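Local atomic coordinates of cell division control protein 45 cdc45 putative (Entamoeba histolytica, PDB entry 6CC2), a protein that probably takes part in chromosomal DNA replication as the Cdc45 component of the replicative helicase and may switch between conformations. Residues Lys463-Ala471 against Ile482-Ser490. Sequence-based numbering, arbitrary orientation.
Sequences KKWLPFILA and IVGYSSPIS
Ile489 lies over one face of the Trp465 indole at the open end of the beta hairpin formed by strands 468-474 and 479-485, with CG1 4.2 Å from the centroid of the six-membered ring in a CH-pi contact, 12° off the ring normal. Its other branch covers the same face of the indole nearer the root: Ile489 CG2 approaches CG of the five-membered ring of Trp465 to 3.6 Å, offset toward the rim. With chi1 at -66°, CG1 is anti to the carbonyl carbon and CG2 anti to the backbone N, which spreads the two branches across the indole. Ser487 OG comes to the ring obliquely, 3.6 Å from Trp465 CE3. At the Phe468 ring, the in-plane neighbour is Leu470 CB, two residues along the same strand.

Residues 468-471 and 482-485 run antiparallel, their axes at 165°. Phe468 with Tyr485 and Leu470 with Val483 are hydrogen-bonded pairs, each closed by two nearly straight N-H...O bonds. Their side chains share the face packed against helix 444-462, whereas Ile469 projects from the reverse face onto Phe497 and Phe501 of helix 494-508. Strand 427-432 flanks 468-474 on its other side, placing the hairpin inside the mixed sheet.

Before Pro467 and after Ser486 the backbones separate, and two waters span the gap. One donates to Trp465 O and is hydrogen-bonded to Ser490 OG; the second accepts from Ser487 N, is also bonded to Ser490 OG and donates weakly to Leu466 O. Ser490 OG is thus gripped by both waters, while its backbone N closes a turn onto Ser487 O. Toward the hairpin loop, Ile469 CG2 meets Ile482 CG2 at 3.8 Å, and the tip of Ile482 is pressed against its non-hydrogen-bonded partner across the hairpin, CD1 standing 3.5 Å from Ala471 CB, tighter than usual van der Waals contact.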
ATOM      1  N   LYS A 463       7.064 -17.993   9.495  1.00 19.79           N
ATOM      2  CA  LYS A 463       6.278 -17.418  10.577  1.00 21.03           C
ATOM      3  C   LYS A 463       7.160 -16.503  11.431  1.00 22.15           C
ATOM      4  O   LYS A 463       7.184 -16.575  12.658  1.00 24.83           O
ATOM      5  CB  LYS A 463       5.617 -18.499  11.438  1.00 27.02           C
ATOM      6  CG  LYS A 463       4.686 -19.416  10.695  1.00 34.81           C
ATOM      7  CD  LYS A 463       3.590 -18.671   9.979  1.00 51.99           C
ATOM      8  CE  LYS A 463       2.580 -19.626   9.347  1.00 69.22           C
ATOM      9  NZ  LYS A 463       1.680 -20.243  10.363  1.00 78.85           N
ATOM     10  N   LYS A 464       7.914 -15.642  10.752  1.00 22.60           N
ATOM     11  CA  LYS A 464       8.848 -14.738  11.406  1.00 22.09           C
ATOM     12  C   LYS A 464       9.056 -13.555  10.469  1.00 18.55           C
ATOM     13  O   LYS A 464       9.681 -13.729   9.421  1.00 18.16           O
ATOM     14  CB  LYS A 464      10.169 -15.445  11.689  1.00 23.29           C
ATOM     15  CG  LYS A 464      11.308 -14.536  12.180  1.00 33.14           C
ATOM     16  CD  LYS A 464      11.022 -13.877  13.503  1.00 49.39           C
ATOM     17  CE  LYS A 464      12.280 -13.215  14.060  1.00 69.53           C
ATOM     18  NZ  LYS A 464      12.019 -12.417  15.290  1.00 81.63           N
ATOM     19  N   TRP A 465       8.549 -12.376  10.837  1.00 19.02           N
ATOM     20  CA  TRP A 465       8.641 -11.198   9.983  1.00 18.37           C
ATOM     21  C   TRP A 465       9.940 -10.448  10.240  1.00 18.97           C
ATOM     22  O   TRP A 465      10.273 -10.141  11.388  1.00 20.78           O
ATOM     23  CB  TRP A 465       7.429 -10.279  10.209  1.00 18.28           C
ATOM     24  CG  TRP A 465       6.231 -10.884   9.601  1.00 20.75           C
ATOM     25  CD1 TRP A 465       5.450 -11.874  10.116  1.00 26.56           C
ATOM     26  CD2 TRP A 465       5.699 -10.585   8.302  1.00 21.52           C
ATOM     27  NE1 TRP A 465       4.455 -12.207   9.213  1.00 28.69           N
ATOM     28  CE2 TRP A 465       4.598 -11.436   8.093  1.00 25.45           C
ATOM     29  CE3 TRP A 465       6.080  -9.708   7.291  1.00 22.68           C
ATOM     30  CZ2 TRP A 465       3.840 -11.396   6.932  1.00 26.88           C
ATOM     31  CZ3 TRP A 465       5.328  -9.679   6.126  1.00 24.32           C
ATOM     32  CH2 TRP A 465       4.230 -10.530   5.961  1.00 24.25           C
ATOM     33  N   LEU A 466      10.675 -10.196   9.173  1.00 17.42           N
ATOM     34  CA  LEU A 466      11.939  -9.486   9.193  1.00 18.30           C
ATOM     35  C   LEU A 466      12.017  -8.564   7.994  1.00 17.40           C
ATOM     36  O   LEU A 466      11.401  -8.832   6.955  1.00 17.99           O
ATOM     37  CB  LEU A 466      13.129 -10.462   9.148  1.00 17.68           C
ATOM     38  CG  LEU A 466      13.317 -11.295  10.398  1.00 18.96           C
ATOM     39  CD1 LEU A 466      14.320 -12.379  10.103  1.00 19.68           C
ATOM     40  CD2 LEU A 466      13.788 -10.408  11.576  1.00 21.24           C
ATOM     41  N   PRO A 467      12.795  -7.490   8.094  1.00 17.00           N
ATOM     42  CA  PRO A 467      13.167  -6.742   6.893  1.00 20.11           C
ATOM     43  C   PRO A 467      14.052  -7.609   6.017  1.00 20.38           C
ATOM     44  O   PRO A 467      14.594  -8.632   6.454  1.00 19.79           O
ATOM     45  CB  PRO A 467      13.891  -5.510   7.449  1.00 24.98           C
ATOM     46  CG  PRO A 467      14.420  -5.932   8.760  1.00 25.67           C
ATOM     47  CD  PRO A 467      13.478  -6.994   9.300  1.00 21.29           C
ATOM     48  N   PHE A 468      14.123  -7.243   4.742  1.00 18.82           N
ATOM     49  CA  PHE A 468      14.736  -8.084   3.722  1.00 19.92           C
ATOM     50  C   PHE A 468      15.755  -7.281   2.920  1.00 20.70           C
ATOM     51  O   PHE A 468      15.454  -6.173   2.460  1.00 22.13           O
ATOM     52  CB  PHE A 468      13.666  -8.658   2.778  1.00 19.27           C
ATOM     53  CG  PHE A 468      14.116  -9.855   2.015  1.00 19.43           C
ATOM     54  CD1 PHE A 468      14.854  -9.722   0.845  1.00 19.55           C
ATOM     55  CD2 PHE A 468      13.776 -11.128   2.438  1.00 20.09           C
ATOM     56  CE1 PHE A 468      15.271 -10.837   0.155  1.00 20.38           C
ATOM     57  CE2 PHE A 468      14.169 -12.250   1.744  1.00 19.79           C
ATOM     58  CZ  PHE A 468      14.944 -12.111   0.607  1.00 20.53           C
ATOM     59  N   ILE A 469      16.950  -7.843   2.750  1.00 17.34           N
ATOM     60  CA  ILE A 469      18.019  -7.232   1.959  1.00 16.82           C
ATOM     61  C   ILE A 469      18.313  -8.165   0.795  1.00 17.41           C
ATOM     62  O   ILE A 469      18.622  -9.351   0.993  1.00 17.68           O
ATOM     63  CB  ILE A 469      19.282  -6.963   2.791  1.00 18.54           C
ATOM     64  CG1 ILE A 469      18.974  -5.923   3.860  1.00 21.79           C
ATOM     65  CG2 ILE A 469      20.411  -6.463   1.862  1.00 18.52           C
ATOM     66  CD1 ILE A 469      20.045  -5.728   4.866  1.00 26.38           C
ATOM     67  N   LEU A 470      18.173  -7.639  -0.421  1.00 16.75           N
ATOM     68  CA  LEU A 470      18.292  -8.411  -1.649  1.00 16.53           C
ATOM     69  C   LEU A 470      19.430  -7.837  -2.474  1.00 16.51           C
ATOM     70  O   LEU A 470      19.475  -6.623  -2.697  1.00 18.03           O
ATOM     71  CB  LEU A 470      16.979  -8.337  -2.444  1.00 18.47           C
ATOM     72  CG  LEU A 470      17.032  -8.964  -3.841  1.00 20.53           C
ATOM     73  CD1 LEU A 470      17.161 -10.429  -3.777  1.00 19.88           C
ATOM     74  CD2 LEU A 470      15.756  -8.551  -4.604  1.00 23.03           C
ATOM     75  N   ALA A 471      20.348  -8.701  -2.884  1.00 16.79           N
ATOM     76  CA  ALA A 471      21.453  -8.336  -3.775  1.00 20.05           C
ATOM     77  C   ALA A 471      21.283  -9.037  -5.114  1.00 19.55           C
ATOM     78  O   ALA A 471      21.206 -10.271  -5.161  1.00 19.77           O
ATOM     79  CB  ALA A 471      22.790  -8.727  -3.157  1.00 20.47           C
ATOM     80  N   ILE A 482      21.853  -3.499  -4.393  1.00 19.94           N
ATOM     81  CA  ILE A 482      21.445  -3.893  -3.051  1.00 20.73           C
ATOM     82  C   ILE A 482      20.180  -3.120  -2.690  1.00 20.03           C
ATOM     83  O   ILE A 482      20.182  -1.877  -2.686  1.00 20.80           O
ATOM     84  CB  ILE A 482      22.535  -3.601  -2.000  1.00 25.37           C
ATOM     85  CG1 ILE A 482      23.898  -4.082  -2.458  1.00 27.61           C
ATOM     86  CG2 ILE A 482      22.127  -4.234  -0.655  1.00 28.52           C
ATOM     87  CD1 ILE A 482      24.003  -5.541  -2.583  1.00 24.12           C
ATOM     88  N   VAL A 483      19.110  -3.837  -2.379  1.00 17.99           N
ATOM     89  CA  VAL A 483      17.865  -3.222  -1.943  1.00 18.91           C
ATOM     90  C   VAL A 483      17.575  -3.686  -0.523  1.00 16.73           C
ATOM     91  O   VAL A 483      17.672  -4.885  -0.220  1.00 18.99           O
ATOM     92  CB  VAL A 483      16.703  -3.591  -2.882  1.00 25.89           C
ATOM     93  CG1 VAL A 483      15.376  -3.134  -2.264  1.00 34.39           C
ATOM     94  CG2 VAL A 483      16.916  -2.968  -4.246  1.00 25.27           C
ATOM     95  N   GLY A 484      17.208  -2.750   0.342  1.00 16.87           N
ATOM     96  CA  GLY A 484      16.710  -3.061   1.665  1.00 19.47           C
ATOM     97  C   GLY A 484      15.263  -2.613   1.774  1.00 20.63           C
ATOM     98  O   GLY A 484      14.934  -1.480   1.436  1.00 20.56           O
ATOM     99  N   TYR A 485      14.409  -3.529   2.245  1.00 20.31           N
ATOM    100  CA  TYR A 485      12.984  -3.263   2.329  1.00 18.86           C
ATOM    101  C   TYR A 485      12.440  -3.688   3.682  1.00 19.61           C
ATOM    102  O   TYR A 485      12.751  -4.774   4.175  1.00 20.18           O
ATOM    103  CB  TYR A 485      12.200  -4.005   1.228  1.00 20.05           C
ATOM    104  CG  TYR A 485      10.697  -3.861   1.388  1.00 20.28           C
ATOM    105  CD1 TYR A 485      10.053  -2.705   1.015  1.00 25.63           C
ATOM    106  CD2 TYR A 485       9.941  -4.886   1.945  1.00 19.43           C
ATOM    107  CE1 TYR A 485       8.664  -2.560   1.184  1.00 26.72           C
ATOM    108  CE2 TYR A 485       8.565  -4.751   2.100  1.00 22.63           C
ATOM    109  CZ  TYR A 485       7.950  -3.593   1.727  1.00 25.85           C
ATOM    110  OH  TYR A 485       6.595  -3.444   1.882  1.00 26.90           O
ATOM    111  N   SER A 486      11.611  -2.834   4.263  1.00 19.40           N
ATOM    112  CA  SER A 486      10.981  -3.112   5.544  1.00 19.49           C
ATOM    113  C   SER A 486       9.471  -3.046   5.376  1.00 20.26           C
ATOM    114  O   SER A 486       8.927  -1.991   5.033  1.00 22.12           O
ATOM    115  CB  SER A 486      11.463  -2.119   6.596  1.00 23.59           C
ATOM    116  OG  SER A 486      10.800  -2.296   7.822  1.00 25.31           O
ATOM    117  N   SER A 487       8.797  -4.189   5.591  1.00 19.68           N
ATOM    118  CA  SER A 487       7.325  -4.185   5.442  1.00 20.99           C
ATOM    119  C   SER A 487       6.651  -3.491   6.621  1.00 21.46           C
ATOM    120  O   SER A 487       7.257  -3.304   7.684  1.00 20.90           O
ATOM    121  CB  SER A 487       6.815  -5.611   5.322  1.00 27.42           C
ATOM    122  OG  SER A 487       6.790  -6.246   6.579  1.00 32.64           O
ATOM    123  N   PRO A 488       5.372  -3.119   6.478  1.00 22.72           N
ATOM    124  CA  PRO A 488       4.685  -2.445   7.587  1.00 23.35           C
ATOM    125  C   PRO A 488       4.623  -3.270   8.861  1.00 23.85           C
ATOM    126  O   PRO A 488       4.499  -2.699   9.953  1.00 24.04           O
ATOM    127  CB  PRO A 488       3.275  -2.167   7.024  1.00 23.08           C
ATOM    128  CG  PRO A 488       3.511  -2.032   5.531  1.00 24.90           C
ATOM    129  CD  PRO A 488       4.595  -3.059   5.215  1.00 24.83           C
ATOM    130  N   ILE A 489       4.675  -4.591   8.762  1.00 23.17           N
ATOM    131  CA  ILE A 489       4.686  -5.418   9.961  1.00 24.29           C
ATOM    132  C   ILE A 489       5.913  -5.139  10.817  1.00 24.06           C
ATOM    133  O   ILE A 489       5.868  -5.309  12.041  1.00 26.03           O
ATOM    134  CB  ILE A 489       4.600  -6.902   9.555  1.00 27.33           C
ATOM    135  CG1 ILE A 489       3.237  -7.206   8.901  1.00 29.08           C
ATOM    136  CG2 ILE A 489       4.805  -7.803  10.776  1.00 28.33           C
ATOM    137  CD1 ILE A 489       2.054  -7.043   9.800  1.00 36.13           C
ATOM    138  N   SER A 490       7.014  -4.696  10.205  1.00 23.69           N
ATOM    139  CA  SER A 490       8.258  -4.437  10.922  1.00 26.32           C
ATOM    140  C   SER A 490       8.460  -2.959  11.255  1.00 25.27           C
ATOM    141  O   SER A 490       9.595  -2.545  11.533  1.00 23.53           O
ATOM    142  CB  SER A 490       9.455  -4.936  10.106  1.00 25.83           C
ATOM    143  OG  SER A 490       9.282  -6.270   9.668  1.00 24.98           O
TER
HETATM  144  O   HOH W   1      10.011  -7.446  11.875  1.00 39.03           O
HETATM  145  O   HOH W   2       9.491  -6.659   6.949  1.00 23.05           O